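Local coordinates for effector EagT6 (Pseudomonas aeruginosa, PDB 1TU1), which acts as a homodimer that is essential for delivering the toxin Tse6 to target cells, specifically for loading Tse6 onto the spike protein VgrG1a, at residues A[98-104]-A[116-122]; A[48-53]-A[107-113]; A[74-78]-A[87-91]. One frame throughout, in Å; residues are numbered along the deposited sequence.

All three contacts belong to one six-stranded antiparallel sheet or to the loops at its end. Along the chain, contact 3 (74-78 with 87-91) closes before contact 1 (98-104 with 116-122) opens, while contact 2 (48-53 with 107-113) brackets the first and alternates with the second. Contacts 1 and 3 are neighbouring hairpins, their centres about 12 Å apart, joined where strands 84-95 and 98-107 pair. Contact 2 lies about 23 Å from contact 1, across the centre of the chain, and about 18 Å from contact 3. Contacts 1 and 3 thus build the sheet through adjoining strands, whereas contact 2 fastens a loop and the start of helix 53-67 to it, where Phe53 touches Val87.

Contact 1: residues A[98-104]-A[116-122]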
loop_
_atom_site.group_PDB
_atom_site.type_symbol
_atom_site.label_atom_id
_atom_site.label_comp_id
_atom_site.label_asym_id
_atom_site.label_seq_id
_atom_site.Cartn_x
_atom_site.Cartn_y
_atom_site.Cartn_z
ATOM N N ARG A 98 -7.705 -19.173 16.099
ATOM C CA ARG A 98 -6.318 -19.528 16.336
ATOM C C ARG A 98 -5.469 -18.326 16.711
ATOM O O ARG A 98 -5.758 -17.184 16.332
ATOM C CB ARG A 98 -5.735 -20.230 15.132
ATOM C CG ARG A 98 -5.537 -19.345 13.939
ATOM C CD ARG A 98 -4.845 -20.035 12.787
ATOM N NE ARG A 98 -4.020 -19.094 12.024
ATOM C CZ ARG A 98 -2.774 -19.323 11.620
ATOM N NH1 ARG A 98 -2.148 -20.464 11.893
ATOM N NH2 ARG A 98 -2.138 -18.388 10.931
ATOM N N ASP A 99 -4.385 -18.595 17.426
ATOM C CA ASP A 99 -3.614 -17.515 18.009
ATOM C C ASP A 99 -2.521 -17.010 17.083
ATOM O O ASP A 99 -1.779 -17.790 16.475
ATOM C CB ASP A 99 -3.035 -17.938 19.349
ATOM C CG ASP A 99 -4.115 -18.246 20.377
ATOM O OD1 ASP A 99 -5.230 -17.654 20.331
ATOM O OD2 ASP A 99 -3.921 -19.085 21.269
ATOM N N LEU A 100 -2.448 -15.688 16.988
ATOM C CA LEU A 100 -1.435 -14.995 16.216
ATOM C C LEU A 100 -0.590 -14.139 17.135
ATOM O O LEU A 100 -1.112 -13.546 18.076
ATOM C CB LEU A 100 -2.110 -14.075 15.214
ATOM C CG LEU A 100 -2.875 -14.710 14.059
ATOM C CD1 LEU A 100 -3.280 -13.584 13.157
ATOM C CD2 LEU A 100 -2.037 -15.732 13.320
ATOM N N MET A 101 0.708 -14.088 16.853
ATOM C CA MET A 101 1.659 -13.239 17.545
ATOM C C MET A 101 1.988 -12.017 16.685
ATOM O O MET A 101 2.401 -12.148 15.528
ATOM C CB MET A 101 2.932 -14.030 17.819
ATOM C CG MET A 101 3.892 -13.418 18.822
ATOM S SD MET A 101 3.139 -12.988 20.430
ATOM C CE MET A 101 4.273 -11.633 20.883
ATOM N N LEU A 102 1.816 -10.833 17.274
ATOM C CA LEU A 102 2.102 -9.561 16.621
ATOM C C LEU A 102 3.216 -8.791 17.325
ATOM O O LEU A 102 3.282 -8.748 18.558
ATOM C CB LEU A 102 0.837 -8.717 16.603
ATOM C CG LEU A 102 -0.025 -8.905 15.352
ATOM C CD1 LEU A 102 -0.634 -10.315 15.276
ATOM C CD2 LEU A 102 -1.107 -7.877 15.334
ATOM N N ARG A 103 4.102 -8.200 16.537
ATOM C CA ARG A 103 5.026 -7.188 17.014
ATOM C C ARG A 103 4.748 -5.929 16.187
ATOM O O ARG A 103 5.091 -5.871 14.992
ATOM C CB ARG A 103 6.462 -7.658 16.865
ATOM C CG ARG A 103 6.703 -9.054 17.496
ATOM C CD ARG A 103 8.135 -9.322 17.880
ATOM N NE ARG A 103 8.544 -8.594 19.073
ATOM C CZ ARG A 103 9.765 -8.646 19.598
ATOM N NH1 ARG A 103 10.723 -9.349 19.020
ATOM N NH2 ARG A 103 10.057 -7.945 20.686
ATOM N N GLN A 104 4.100 -4.959 16.831
ATOM C CA GLN A 104 3.512 -3.786 16.192
ATOM C C GLN A 104 4.159 -2.495 16.715
ATOM O O GLN A 104 4.118 -2.214 17.914
ATOM C CB GLN A 104 2.013 -3.779 16.449
ATOM C CG GLN A 104 1.217 -2.819 15.598
ATOM C CD GLN A 104 -0.258 -3.122 15.600
ATOM O OE1 GLN A 104 -0.903 -3.114 16.651
ATOM N NE2 GLN A 104 -0.804 -3.420 14.422
ATOM N N THR A 116 4.251 -0.278 11.786
ATOM C CA THR A 116 4.769 -1.532 11.180
ATOM C C THR A 116 4.282 -2.697 12.014
ATOM O O THR A 116 4.193 -2.605 13.256
ATOM C CB THR A 116 6.295 -1.556 11.095
ATOM O OG1 THR A 116 6.861 -1.684 12.413
ATOM C CG2 THR A 116 6.853 -0.250 10.526
ATOM N N THR A 117 3.913 -3.796 11.342
ATOM C CA THR A 117 3.294 -4.907 12.021
ATOM C C THR A 117 3.906 -6.200 11.488
ATOM O O THR A 117 3.806 -6.482 10.289
ATOM C CB THR A 117 1.794 -4.918 11.790
ATOM O OG1 THR A 117 1.176 -3.687 12.216
ATOM C CG2 THR A 117 1.124 -6.012 12.646
ATOM N N LEU A 118 4.576 -6.952 12.354
ATOM C CA LEU A 118 4.971 -8.334 12.040
ATOM C C LEU A 118 3.866 -9.252 12.551
ATOM O O LEU A 118 3.485 -9.178 13.719
ATOM C CB LEU A 118 6.289 -8.686 12.718
ATOM C CG LEU A 118 6.789 -10.144 12.523
ATOM C CD1 LEU A 118 7.326 -10.333 11.127
ATOM C CD2 LEU A 118 7.869 -10.450 13.534
ATOM N N THR A 119 3.359 -10.125 11.686
ATOM C CA THR A 119 2.357 -11.071 12.065
ATOM C C THR A 119 2.867 -12.479 11.818
ATOM O O THR A 119 3.279 -12.819 10.712
ATOM C CB THR A 119 1.096 -10.852 11.266
ATOM O OG1 THR A 119 0.602 -9.529 11.479
ATOM C CG2 THR A 119 -0.024 -11.767 11.772
ATOM N N THR A 120 2.822 -13.292 12.861
ATOM C CA THR A 120 3.273 -14.678 12.792
ATOM C C THR A 120 2.459 -15.468 13.810
ATOM O O THR A 120 1.459 -14.972 14.307
ATOM C CB THR A 120 4.780 -14.732 13.051
ATOM O OG1 THR A 120 5.282 -16.037 12.767
ATOM C CG2 THR A 120 5.103 -14.518 14.538
ATOM N N THR A 121 2.838 -16.715 14.071
ATOM C CA THR A 121 2.233 -17.487 15.164
ATOM C C THR A 121 3.218 -17.468 16.316
ATOM O O THR A 121 4.390 -17.217 16.104
ATOM C CB THR A 121 2.010 -18.964 14.759
ATOM O OG1 THR A 121 3.253 -19.527 14.342
ATOM C CG2 THR A 121 1.108 -19.087 13.543
ATOM N N PRO A 122 2.770 -17.774 17.528
ATOM C CA PRO A 122 3.708 -17.871 18.657
ATOM C C PRO A 122 4.869 -18.824 18.383
ATOM O O PRO A 122 6.021 -18.482 18.658
ATOM C CB PRO A 122 2.824 -18.335 19.812
ATOM C CG PRO A 122 1.444 -17.918 19.425
ATOM C CD PRO A 122 1.375 -18.015 17.938
HETATM O O HOH W 1 6.815 -4.218 13.675
#
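The amide of Gln104 meets Thr117 with its edge: NE2 gives a nearly straight hydrogen bond to OG1 (3.0 Å, 166° at the hydrogen), and the hydroxyl oxygen lies close to the amide plane. A chi1 of -166° swings Gln104 CG away from the backbone N, and the extended chain runs alongside Thr117; its OE1 is taken by Tyr91 OH, so both ends of the amide are held. The Arg98 guanidinium meets the methyl CG2 of Thr121 obliquely, NH1 standing 3.9 Å from it. On the face of Leu102 and Gln104, Leu102 CD1 packs against Thr119 CG2 at 3.8 Å, and CD2 leans on the methyl of Thr117. The other face carries Leu118 and Thr120 beside Met101 and Arg103, which pack on helix 125-137; the Arg103 guanidinium forms salt bridges with Asp90 and Glu129. The backbones bond at Met101-Thr120 and Arg103-Leu118, with Leu118 N to Arg103 O at 2.9 Å. Between these pairs, Leu102 CA approaches Leu118 O (3.2 Å) in a CA-H...O contact. Water 1 bridges Arg103 O and Thr116 OG1. Alternating hydrogen-bonded and non-hydrogen-bonded pairs make this the antiparallel hairpin of strands 98-107 and 113-120, inside the six-stranded sheet.

Contact 2: residues A[48-53]-A[107-113]; sequences QGDAPF and IERRPAV
Gln48 reaches across to Glu108, Arg110 and Val113 with an extended side chain, its CG turned to the far side of CB from the backbone N (chi1 168°). Its NE2 donates to Glu108 OE2 at 3.1 Å, meeting the oxygen on its anti side and standing 30° out of the carboxylate plane. The same NE2 gives a second, straighter bond to Ala51 O (2.9 Å, 169°), so both bonds fix the rotation of the amide. Gln48 OE1 rests on the methyl CG2 of Val113 (3.4 Å) and lies over one face of the Arg110 guanidinium; water 2 is within hydrogen-bonding distance of Gln48 OE1 and Arg109 O. At Gly49 the carbonyl faces the guanidinium edge, but the two are modelled too close for the detail to be trusted. The Ala51 carbonyl receives water 4 as well as the Gln48 amide. Phe53, the first residue of helix 53-67, lays its ring under Glu108: Glu108 CB stands 3.7 Å from the centroid of the Phe53 ring, a CH-pi contact over the face. Val113 CG2 sits at the ring edge, 4.2 Å from Phe53 CE1. Water 5 links Phe53 N (3.0 Å) to Glu108 OE2, which thus receives water and amide together. The first segment forms a type II' beta turn from Gln48 to Ala51, with Pro52 at the N-cap position of helix 53-67; it docks on the connection between strands 98-107 and 113-120, which contains a cis peptide before Pro111, so that two loops pack together at the end of the sheet.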
loop_
_atom_site.group_PDB
_atom_site.type_symbol
_atom_site.label_atom_id
_atom_site.label_comp_id
_atom_site.label_asym_id
_atom_site.label_seq_id
_atom_site.Cartn_x
_atom_site.Cartn_y
_atom_site.Cartn_z
ATOM N N GLN A 48 -4.499 10.573 14.888
ATOM C CA GLN A 48 -3.895 11.142 16.088
ATOM C C GLN A 48 -4.375 12.577 16.248
ATOM O O GLN A 48 -4.781 12.975 17.330
ATOM C CB GLN A 48 -2.363 11.115 16.045
ATOM C CG GLN A 48 -1.734 11.982 17.168
ATOM C CD GLN A 48 -0.234 11.902 17.248
ATOM O OE1 GLN A 48 0.433 11.333 16.360
ATOM N NE2 GLN A 48 0.320 12.451 18.322
ATOM N N GLY A 49 -4.303 13.339 15.155
ATOM C CA GLY A 49 -4.628 14.758 15.169
ATOM C C GLY A 49 -3.729 15.516 16.138
ATOM O O GLY A 49 -2.524 15.316 16.160
ATOM N N ASP A 50 -4.299 16.371 16.960
ATOM C CA ASP A 50 -3.477 17.151 17.887
ATOM C C ASP A 50 -3.413 16.534 19.289
ATOM O O ASP A 50 -2.900 17.149 20.228
ATOM C CB ASP A 50 -3.955 18.613 17.894
ATOM C CG ASP A 50 -3.496 19.382 16.657
ATOM O OD1 ASP A 50 -2.453 19.017 16.040
ATOM O OD2 ASP A 50 -4.106 20.379 16.225
ATOM N N ALA A 51 -3.893 15.304 19.432
ATOM C CA ALA A 51 -3.757 14.581 20.695
ATOM C C ALA A 51 -2.298 14.189 20.974
ATOM O O ALA A 51 -1.524 13.914 20.029
ATOM C CB ALA A 51 -4.618 13.371 20.702
ATOM N N PRO A 52 -1.924 14.165 22.255
ATOM C CA PRO A 52 -0.611 13.654 22.642
ATOM C C PRO A 52 -0.441 12.235 22.105
ATOM O O PRO A 52 -1.396 11.469 22.143
ATOM C CB PRO A 52 -0.667 13.639 24.176
ATOM C CG PRO A 52 -1.669 14.676 24.539
ATOM C CD PRO A 52 -2.699 14.640 23.423
ATOM N N PHE A 53 0.749 11.915 21.626
ATOM C CA PHE A 53 1.065 10.590 21.102
ATOM C C PHE A 53 0.811 9.485 22.128
ATOM O O PHE A 53 0.386 8.384 21.756
ATOM C CB PHE A 53 2.502 10.548 20.648
ATOM C CG PHE A 53 2.890 9.249 19.965
ATOM C CD1 PHE A 53 2.187 8.786 18.856
ATOM C CD2 PHE A 53 3.939 8.482 20.460
ATOM C CE1 PHE A 53 2.545 7.555 18.247
ATOM C CE2 PHE A 53 4.300 7.269 19.839
ATOM C CZ PHE A 53 3.599 6.836 18.727
ATOM N N ILE A 107 4.960 4.658 15.166
ATOM C CA ILE A 107 5.966 5.703 15.084
ATOM C C ILE A 107 5.273 7.033 14.845
ATOM O O ILE A 107 4.641 7.242 13.819
ATOM C CB ILE A 107 6.991 5.448 13.958
ATOM C CG1 ILE A 107 7.571 4.030 14.049
ATOM C CG2 ILE A 107 8.092 6.532 13.992
ATOM C CD1 ILE A 107 8.502 3.685 12.913
ATOM N N GLU A 108 5.392 7.933 15.814
ATOM C CA GLU A 108 4.794 9.251 15.699
ATOM C C GLU A 108 5.380 9.979 14.492
ATOM O O GLU A 108 6.566 10.137 14.389
ATOM C CB GLU A 108 5.055 10.113 16.943
ATOM C CG GLU A 108 4.158 11.343 16.901
ATOM C CD GLU A 108 4.325 12.299 18.085
ATOM O OE1 GLU A 108 5.402 12.314 18.740
ATOM O OE2 GLU A 108 3.346 13.029 18.309
ATOM N N ARG A 109 4.501 10.456 13.626
ATOM C CA ARG A 109 4.854 11.327 12.519
ATOM C C ARG A 109 3.619 12.124 12.120
ATOM O O ARG A 109 2.497 11.716 12.358
ATOM C CB ARG A 109 5.312 10.471 11.327
ATOM C CG ARG A 109 5.865 11.198 10.148
ATOM C CD ARG A 109 6.579 10.258 9.144
ATOM N NE ARG A 109 7.312 11.023 8.145
ATOM C CZ ARG A 109 6.764 11.683 7.127
ATOM N NH1 ARG A 109 5.470 11.653 6.907
ATOM N NH2 ARG A 109 7.528 12.380 6.303
ATOM N N ARG A 110 3.850 13.241 11.447
ATOM C CA ARG A 110 2.780 14.026 10.841
ATOM C C ARG A 110 2.929 13.967 9.331
ATOM O O ARG A 110 4.042 14.018 8.823
ATOM C CB ARG A 110 2.908 15.476 11.287
ATOM C CG ARG A 110 2.692 15.639 12.736
ATOM C CD ARG A 110 1.261 15.410 13.080
ATOM N NE ARG A 110 1.033 15.461 14.514
ATOM C CZ ARG A 110 -0.061 14.998 15.087
ATOM N NH1 ARG A 110 -1.012 14.460 14.337
ATOM N NH2 ARG A 110 -0.207 15.086 16.416
ATOM N N PRO A 111 1.832 13.864 8.597
ATOM C CA PRO A 111 0.465 13.951 9.104
ATOM C C PRO A 111 -0.155 12.672 9.647
ATOM O O PRO A 111 -1.323 12.709 10.047
ATOM C CB PRO A 111 -0.297 14.374 7.844
ATOM C CG PRO A 111 0.431 13.598 6.760
ATOM C CD PRO A 111 1.858 13.668 7.137
ATOM N N ALA A 112 0.584 11.562 9.647
ATOM C CA ALA A 112 0.026 10.250 10.005
ATOM C C ALA A 112 1.046 9.395 10.729
ATOM O O ALA A 112 2.256 9.409 10.403
ATOM C CB ALA A 112 -0.507 9.521 8.778
ATOM N N VAL A 113 0.562 8.708 11.761
ATOM C CA VAL A 113 1.373 7.771 12.512
ATOM C C VAL A 113 1.775 6.650 11.538
ATOM O O VAL A 113 0.929 6.174 10.799
ATOM C CB VAL A 113 0.606 7.207 13.716
ATOM C CG1 VAL A 113 1.363 6.088 14.412
ATOM C CG2 VAL A 113 0.299 8.336 14.741
HETATM O O HOH W 2 0.114 11.961 13.672
HETATM O O HOH W 3 -2.215 11.328 12.880
HETATM O O HOH W 4 0.701 15.991 19.372
HETATM O O HOH W 5 2.579 14.033 20.596
#

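Contact 3: residues A[74-78]-A[87-91]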
loop_
_atom_site.group_PDB
_atom_site.type_symbol
_atom_site.label_atom_id
_atom_site.label_comp_id
_atom_site.label_asym_id
_atom_site.label_seq_id
_atom_site.Cartn_x
_atom_site.Cartn_y
_atom_site.Cartn_z
ATOM N N HIS A 74 1.844 -9.062 25.725
ATOM C CA HIS A 74 3.076 -9.608 26.287
ATOM C C HIS A 74 3.948 -8.497 26.856
ATOM O O HIS A 74 4.332 -8.555 28.025
ATOM C CB HIS A 74 3.901 -10.376 25.254
ATOM C CG HIS A 74 3.281 -11.667 24.809
ATOM N ND1 HIS A 74 1.918 -11.870 24.781
ATOM C CD2 HIS A 74 3.841 -12.808 24.337
ATOM C CE1 HIS A 74 1.664 -13.086 24.329
ATOM N NE2 HIS A 74 2.813 -13.675 24.049
ATOM N N LYS A 75 4.271 -7.498 26.027
ATOM C CA LYS A 75 5.209 -6.454 26.425
ATOM C C LYS A 75 5.061 -5.152 25.620
ATOM O O LYS A 75 4.883 -5.177 24.391
ATOM C CB LYS A 75 6.652 -6.952 26.305
ATOM C CG LYS A 75 7.640 -6.050 27.035
ATOM C CD LYS A 75 9.036 -6.628 27.107
ATOM C CE LYS A 75 10.024 -5.595 27.628
ATOM N NZ LYS A 75 11.435 -6.005 27.412
ATOM N N ARG A 76 5.178 -4.032 26.336
ATOM C CA ARG A 76 5.197 -2.708 25.742
ATOM C C ARG A 76 6.560 -2.064 25.944
ATOM O O ARG A 76 7.157 -2.160 27.021
ATOM C CB ARG A 76 4.105 -1.844 26.345
ATOM C CG ARG A 76 4.274 -0.376 26.037
ATOM C CD ARG A 76 3.175 0.488 26.535
ATOM N NE ARG A 76 3.529 1.875 26.284
ATOM C CZ ARG A 76 2.661 2.863 26.184
ATOM N NH1 ARG A 76 1.365 2.657 26.374
ATOM N NH2 ARG A 76 3.102 4.089 25.934
ATOM N N TRP A 77 7.066 -1.425 24.894
ATOM C CA TRP A 77 8.361 -0.770 24.929
ATOM C C TRP A 77 8.212 0.643 24.364
ATOM O O TRP A 77 7.768 0.811 23.224
ATOM C CB TRP A 77 9.405 -1.485 24.080
ATOM C CG TRP A 77 9.409 -2.989 24.043
ATOM C CD1 TRP A 77 8.361 -3.830 23.765
ATOM C CD2 TRP A 77 10.556 -3.830 24.218
ATOM N NE1 TRP A 77 8.781 -5.136 23.794
ATOM C CE2 TRP A 77 10.128 -5.167 24.061
ATOM C CE3 TRP A 77 11.909 -3.586 24.503
ATOM C CZ2 TRP A 77 11.000 -6.260 24.185
ATOM C CZ3 TRP A 77 12.778 -4.671 24.624
ATOM C CH2 TRP A 77 12.313 -5.997 24.463
ATOM N N ASP A 78 8.600 1.639 25.153
ATOM C CA ASP A 78 8.659 3.028 24.711
ATOM C C ASP A 78 10.058 3.289 24.222
ATOM O O ASP A 78 11.016 3.180 24.984
ATOM C CB ASP A 78 8.336 3.988 25.849
ATOM C CG ASP A 78 6.904 3.912 26.276
ATOM O OD1 ASP A 78 6.064 3.454 25.484
ATOM O OD2 ASP A 78 6.507 4.302 27.394
ATOM N N VAL A 87 6.268 3.405 20.040
ATOM C CA VAL A 87 5.914 2.357 20.987
ATOM C C VAL A 87 5.862 1.014 20.244
ATOM O O VAL A 87 5.187 0.904 19.211
ATOM C CB VAL A 87 4.568 2.634 21.641
ATOM C CG1 VAL A 87 4.136 1.463 22.565
ATOM C CG2 VAL A 87 4.606 3.951 22.427
ATOM N N LEU A 88 6.584 0.020 20.763
ATOM C CA LEU A 88 6.437 -1.386 20.356
ATOM C C LEU A 88 5.511 -2.132 21.304
ATOM O O LEU A 88 5.711 -2.123 22.549
ATOM C CB LEU A 88 7.803 -2.080 20.276
ATOM C CG LEU A 88 7.831 -3.615 20.139
ATOM C CD1 LEU A 88 7.139 -4.069 18.874
ATOM C CD2 LEU A 88 9.254 -4.104 20.116
ATOM N N LEU A 89 4.491 -2.767 20.731
ATOM C CA LEU A 89 3.585 -3.630 21.457
ATOM C C LEU A 89 3.683 -5.045 20.917
ATOM O O LEU A 89 3.334 -5.282 19.743
ATOM C CB LEU A 89 2.148 -3.190 21.281
ATOM C CG LEU A 89 1.758 -1.808 21.781
ATOM C CD1 LEU A 89 0.324 -1.589 21.409
ATOM C CD2 LEU A 89 1.963 -1.688 23.308
ATOM N N ASP A 90 4.156 -5.967 21.760
ATOM C CA ASP A 90 4.127 -7.396 21.474
ATOM C C ASP A 90 2.881 -7.959 22.081
ATOM O O ASP A 90 2.678 -7.879 23.294
ATOM C CB ASP A 90 5.339 -8.093 22.057
ATOM C CG ASP A 90 6.610 -7.633 21.424
ATOM O OD1 ASP A 90 6.563 -7.203 20.246
ATOM O OD2 ASP A 90 7.707 -7.632 22.011
ATOM N N TYR A 91 2.004 -8.486 21.235
ATOM C CA TYR A 91 0.761 -9.051 21.713
ATOM C C TYR A 91 0.255 -10.200 20.859
ATOM O O TYR A 91 0.705 -10.396 19.731
ATOM C CB TYR A 91 -0.305 -7.986 21.855
ATOM C CG TYR A 91 -0.805 -7.283 20.591
ATOM C CD1 TYR A 91 -1.959 -7.721 19.931
ATOM C CD2 TYR A 91 -0.194 -6.111 20.130
ATOM C CE1 TYR A 91 -2.452 -7.057 18.821
ATOM C CE2 TYR A 91 -0.674 -5.434 19.022
ATOM C CZ TYR A 91 -1.798 -5.901 18.368
ATOM O OH TYR A 91 -2.286 -5.224 17.273
#
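Trp77 has CG beside its backbone N (chi1 -38°) and Leu88 has CG anti to its own (chi1 168°), which lays the two side chains alongside each other on one face of the hairpin. Leu88 CD2 then sits over the five-membered ring, 3.9 Å from its centroid, in a CH-pi contact; Lys75 NZ lies above the opposite face. Trp77 NE1 donates a bent bond to Asp90 OD2 (3.3 Å, 142°), arriving from above the carboxylate plane. The stronger partner of that carboxylate is Arg103, on the next strand. On the other face, extended Arg76 runs beside Leu89, Arg76 CB to Leu89 CD2 being 3.7 Å, and its guanidinium takes Val87 CG1 over one face. Arg76 NE and NH2 both donate to Asp78 OD1 at 3.1 Å, side-on and in the guanidinium plane, in a salt bridge within the strand. Asp78 OD1 also touches Val87 CG2 (3.4 Å). In the backbone, Trp77 and Leu88 form a hydrogen-bonded pair, while His74 N (2.8 Å) and Lys75 N both donate to Asp90 O, a classic beta bulge. Arg103 and the indole N-H would probably stabilise the negative charge of buried Asp90, whereas the Arg76-Asp78 pair would probably balance its charges within the edge strand itself.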